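Local coordinates for surface presentation of antigens protein SpaO (Salmonella typhimurium, PDB 4YX7) that takes part in the secretory pathway that puts on the bacterial surface the determinants Salmonella needs to enter mammalian cells, at residues A42-Y45 against K50-H53; G52-N55 against G60-V63. All blocks are in the same frame, centred on the assembly; numbering follows the deposited sequence.

Contact 1 of 2, residues A42-Y45 against K50-H53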
loop_
_atom_site.group_PDB
_atom_site.type_symbol
_atom_site.label_atom_id
_atom_site.label_comp_id
_atom_site.label_asym_id
_atom_site.label_seq_id
_atom_site.Cartn_x
_atom_site.Cartn_y
_atom_site.Cartn_z
ATOM N N ALA A 42 -9.696 -14.058 3.774
ATOM C CA ALA A 42 -8.601 -13.970 4.740
ATOM C C ALA A 42 -8.650 -15.225 5.576
ATOM O O ALA A 42 -9.008 -15.184 6.746
ATOM C CB ALA A 42 -8.717 -12.741 5.606
ATOM N N GLU A 43 -8.308 -16.350 4.956
ATOM C CA GLU A 43 -8.489 -17.659 5.575
ATOM C C GLU A 43 -7.177 -18.398 5.780
ATOM O O GLU A 43 -6.252 -18.273 4.987
ATOM C CB GLU A 43 -9.408 -18.539 4.725
ATOM C CG GLU A 43 -10.729 -17.941 4.340
ATOM C CD GLU A 43 -11.156 -18.413 2.958
ATOM O OE1 GLU A 43 -10.267 -18.553 2.089
ATOM O OE2 GLU A 43 -12.363 -18.670 2.745
ATOM N N VAL A 44 -7.116 -19.184 6.846
ATOM C CA VAL A 44 -6.007 -20.095 7.047
ATOM C C VAL A 44 -6.394 -21.455 6.477
ATOM O O VAL A 44 -7.443 -22.013 6.802
ATOM C CB VAL A 44 -5.627 -20.237 8.527
ATOM C CG1 VAL A 44 -4.297 -20.929 8.644
ATOM C CG2 VAL A 44 -5.578 -18.884 9.194
ATOM N N TYR A 45 -5.547 -21.967 5.597
ATOM C CA TYR A 45 -5.757 -23.269 4.998
ATOM C C TYR A 45 -4.619 -24.208 5.361
ATOM O O TYR A 45 -3.463 -23.797 5.468
ATOM C CB TYR A 45 -5.871 -23.158 3.469
ATOM C CG TYR A 45 -7.263 -22.897 2.955
ATOM C CD1 TYR A 45 -7.838 -21.648 3.070
ATOM C CD2 TYR A 45 -7.999 -23.904 2.344
ATOM C CE1 TYR A 45 -9.109 -21.400 2.596
ATOM C CE2 TYR A 45 -9.281 -23.668 1.868
ATOM C CZ TYR A 45 -9.828 -22.407 1.996
ATOM O OH TYR A 45 -11.097 -22.143 1.520
ATOM N N LYS A 50 -10.196 -25.489 5.481
ATOM C CA LYS A 50 -10.162 -24.135 6.005
ATOM C C LYS A 50 -10.227 -24.183 7.518
ATOM O O LYS A 50 -11.192 -24.683 8.081
ATOM C CB LYS A 50 -11.305 -23.286 5.455
ATOM C CG LYS A 50 -11.334 -21.887 6.041
ATOM C CD LYS A 50 -12.338 -20.993 5.337
ATOM C CE LYS A 50 -13.774 -21.440 5.556
ATOM N NZ LYS A 50 -14.730 -20.633 4.736
ATOM N N LEU A 51 -9.201 -23.655 8.176
ATOM C CA LEU A 51 -9.093 -23.741 9.626
ATOM C C LEU A 51 -9.765 -22.565 10.350
ATOM O O LEU A 51 -10.312 -22.733 11.440
ATOM C CB LEU A 51 -7.619 -23.837 10.027
ATOM C CG LEU A 51 -6.780 -24.921 9.348
ATOM C CD1 LEU A 51 -5.359 -24.877 9.857
ATOM C CD2 LEU A 51 -7.377 -26.300 9.578
ATOM N N GLY A 52 -9.730 -21.385 9.738
ATOM C CA GLY A 52 -10.284 -20.177 10.339
ATOM C C GLY A 52 -9.907 -18.897 9.601
ATOM O O GLY A 52 -9.322 -18.972 8.530
ATOM N N HIS A 53 -10.254 -17.735 10.162
ATOM C CA HIS A 53 -9.899 -16.436 9.573
ATOM C C HIS A 53 -8.680 -15.826 10.259
ATOM O O HIS A 53 -8.433 -16.077 11.435
ATOM C CB HIS A 53 -11.058 -15.427 9.666
ATOM C CG HIS A 53 -12.388 -15.960 9.233
ATOM N ND1 HIS A 53 -13.483 -16.013 10.077
ATOM C CD2 HIS A 53 -12.814 -16.451 8.044
ATOM C CE1 HIS A 53 -14.512 -16.521 9.432
ATOM N NE2 HIS A 53 -14.136 -16.798 8.191
#
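One face of the Tyr-45 ring carries the start of the Lys-50 side chain. CB stands 4.1 Å from the ring centroid, near the normal but offset toward the rim, a CH-pi contact. At the edge of the same ring, in its plane, is the carboxylate carbon CD of Glu-43. Ala-42 O lies off the edge of the His-53 imidazole, near its plane; the closer touch is from His-53 CB, while His-53 CA gives that oxygen a 3.2 Å CA-H...O contact. Lys-50 runs on from the tyrosine to the carboxylate: CG is anti to the backbone N (chi1 177°), and the chain runs straight until it bends about the CG-CD bond. Its CD packs on the aliphatic Glu-43 CG at 3.6 Å, and the same methylene lies against the carboxylate oxygen Glu-43 OE2 at 3.5 Å. The salt bridge beyond, Lys-50 NZ to Glu-43 OE2, is long at 3.7 Å; a weak ion pair links the carboxylate also to Arg-41. These strands, 39-46 and 49-57, form an antiparallel beta hairpin with a beta bulge, in which Leu-51 and Gly-52 together stand opposite Val-44. Val-44 N donates to Gly-52 O (2.8 Å, 171° at the hydrogen), from a position tilted off the carbonyl plane, and Leu-51 N donates to Val-44 O, also at 2.8 Å. On the sheet face away from Tyr-45 and Lys-50, Val-44 CG1 lies 4.3 Å from Leu-51 CD1, a loose apolar contact. There Phe-14 and Leu-12 of strand 9-22 pack on Val-44 and Leu-51 respectively.

Contact 2 of 2, residues G52-N55 against G60-V63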
loop_
_atom_site.group_PDB
_atom_site.type_symbol
_atom_site.label_atom_id
_atom_site.label_comp_id
_atom_site.label_asym_id
_atom_site.label_seq_id
_atom_site.Cartn_x
_atom_site.Cartn_y
_atom_site.Cartn_z
ATOM N N GLY A 52 -9.730 -21.385 9.738
ATOM C CA GLY A 52 -10.284 -20.177 10.339
ATOM C C GLY A 52 -9.907 -18.897 9.601
ATOM O O GLY A 52 -9.322 -18.972 8.530
ATOM N N HIS A 53 -10.254 -17.735 10.162
ATOM C CA HIS A 53 -9.899 -16.436 9.573
ATOM C C HIS A 53 -8.680 -15.826 10.259
ATOM O O HIS A 53 -8.433 -16.077 11.435
ATOM C CB HIS A 53 -11.058 -15.427 9.666
ATOM C CG HIS A 53 -12.388 -15.960 9.233
ATOM N ND1 HIS A 53 -13.483 -16.013 10.077
ATOM C CD2 HIS A 53 -12.814 -16.451 8.044
ATOM C CE1 HIS A 53 -14.512 -16.521 9.432
ATOM N NE2 HIS A 53 -14.136 -16.798 8.191
ATOM N N PHE A 54 -7.927 -15.008 9.533
ATOM C CA PHE A 54 -6.890 -14.202 10.162
ATOM C C PHE A 54 -7.104 -12.729 9.839
ATOM O O PHE A 54 -8.058 -12.356 9.149
ATOM C CB PHE A 54 -5.490 -14.655 9.729
ATOM C CG PHE A 54 -5.208 -14.487 8.261
ATOM C CD1 PHE A 54 -5.490 -15.504 7.369
ATOM C CD2 PHE A 54 -4.639 -13.323 7.777
ATOM C CE1 PHE A 54 -5.232 -15.356 6.028
ATOM C CE2 PHE A 54 -4.375 -13.165 6.423
ATOM C CZ PHE A 54 -4.667 -14.187 5.548
ATOM N N ASN A 55 -6.211 -11.886 10.341
ATOM C CA ASN A 55 -6.263 -10.465 10.030
ATOM C C ASN A 55 -4.884 -9.865 9.845
ATOM O O ASN A 55 -3.985 -10.114 10.637
ATOM C CB ASN A 55 -7.015 -9.720 11.121
ATOM C CG ASN A 55 -8.471 -10.085 11.150
ATOM O OD1 ASN A 55 -9.156 -10.021 10.124
ATOM N ND2 ASN A 55 -8.962 -10.491 12.318
ATOM N N GLY A 60 2.298 -8.041 11.254
ATOM C CA GLY A 60 2.116 -9.373 10.703
ATOM C C GLY A 60 0.680 -9.860 10.591
ATOM O O GLY A 60 -0.159 -9.196 9.996
ATOM N N ILE A 61 0.412 -11.032 11.166
ATOM C CA ILE A 61 -0.891 -11.698 11.091
ATOM C C ILE A 61 -1.366 -12.172 12.475
ATOM O O ILE A 61 -0.587 -12.723 13.255
ATOM C CB ILE A 61 -0.841 -12.923 10.125
ATOM C CG1 ILE A 61 -0.731 -12.470 8.672
ATOM C CG2 ILE A 61 -2.063 -13.805 10.292
ATOM C CD1 ILE A 61 -0.426 -13.600 7.715
ATOM N N ILE A 62 -2.642 -11.940 12.778
ATOM C CA ILE A 62 -3.270 -12.504 13.971
ATOM C C ILE A 62 -4.369 -13.458 13.542
ATOM O O ILE A 62 -5.276 -13.061 12.821
ATOM C CB ILE A 62 -3.876 -11.416 14.888
ATOM C CG1 ILE A 62 -2.803 -10.434 15.360
ATOM C CG2 ILE A 62 -4.566 -12.050 16.086
ATOM C CD1 ILE A 62 -1.848 -11.009 16.373
ATOM N N VAL A 63 -4.291 -14.714 13.970
ATOM C CA VAL A 63 -5.299 -15.702 13.582
ATOM C C VAL A 63 -6.378 -15.819 14.659
ATOM O O VAL A 63 -6.063 -15.843 15.847
ATOM C CB VAL A 63 -4.665 -17.085 13.316
ATOM C CG1 VAL A 63 -5.736 -18.118 12.989
ATOM C CG2 VAL A 63 -3.669 -16.994 12.178
#
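Phe-54 and Ile-61 make the tight part of this contact, with CB of the phenylalanine 3.6 Å from CG2 of the isoleucine. The same methyl lies 3.6 Å from Phe-54 CD2, and Ile-61 CD1 reaches out beside CE2 farther along the ring. Val-63 comes in on CB as well, its CG2 at 3.8 Å, while its other methyl, CG1, rests against His-53 O. Phe-54 CG sits between the backbone N and the carbonyl carbon (chi1 64°), which turns the ring away from Val-63 and over strand 39-46. Beneath these side chains Asn-55 and Ile-62 form an antiparallel hydrogen-bonded pair of unequal bonds: Ile-62 N reaches Asn-55 O at 3.1 Å, nearly straight at 168° and in the carbonyl plane, whereas Asn-55 N meets Ile-62 O at 2.9 Å but bent to 139°. The other face is looser. Asn-55 is exposed and turns its ND2 to Glu-64 OE2, while the end of Ile-62 leads away from strand 49-57, and the residue packs on a polar side chain of another protein's chain. This second hairpin, 49-57 with 60-63, has Phe-14 of strand 9-22 against its apolar face, edge-to-face with Phe-54, and Val-44 of strand 39-46 beside it; along the outer edge of strand 60-63, Gly-60 and Ile-61 pair antiparallel with a strand of the partner protein's chain, which continues the sheet.

The centres of contacts 1 and 2 lie about 8 Å apart in one antiparallel sheet, whose strands follow one another in sequence order: 9-22, 39-46, 49-57, 60-63. Strand 49-57 is common to both, and Gly-52 and His-53 belong to each; contact 1 pairs it with the strand before, contact 2 with the strand after. A probable hydrogen bond from Phe-54 N to Ala-42 O (3.0 Å) and packing of Val-44 CG2 on Phe-54 and Val-63 join them. Consecutive hairpins thus carry the sheet to 60-63, where another protein takes it up. The chain is one segment of the longer SpaO, probably one of its SPOA domains, consistent with their intertwined arrangement in the FliN/MopA/SpaO family.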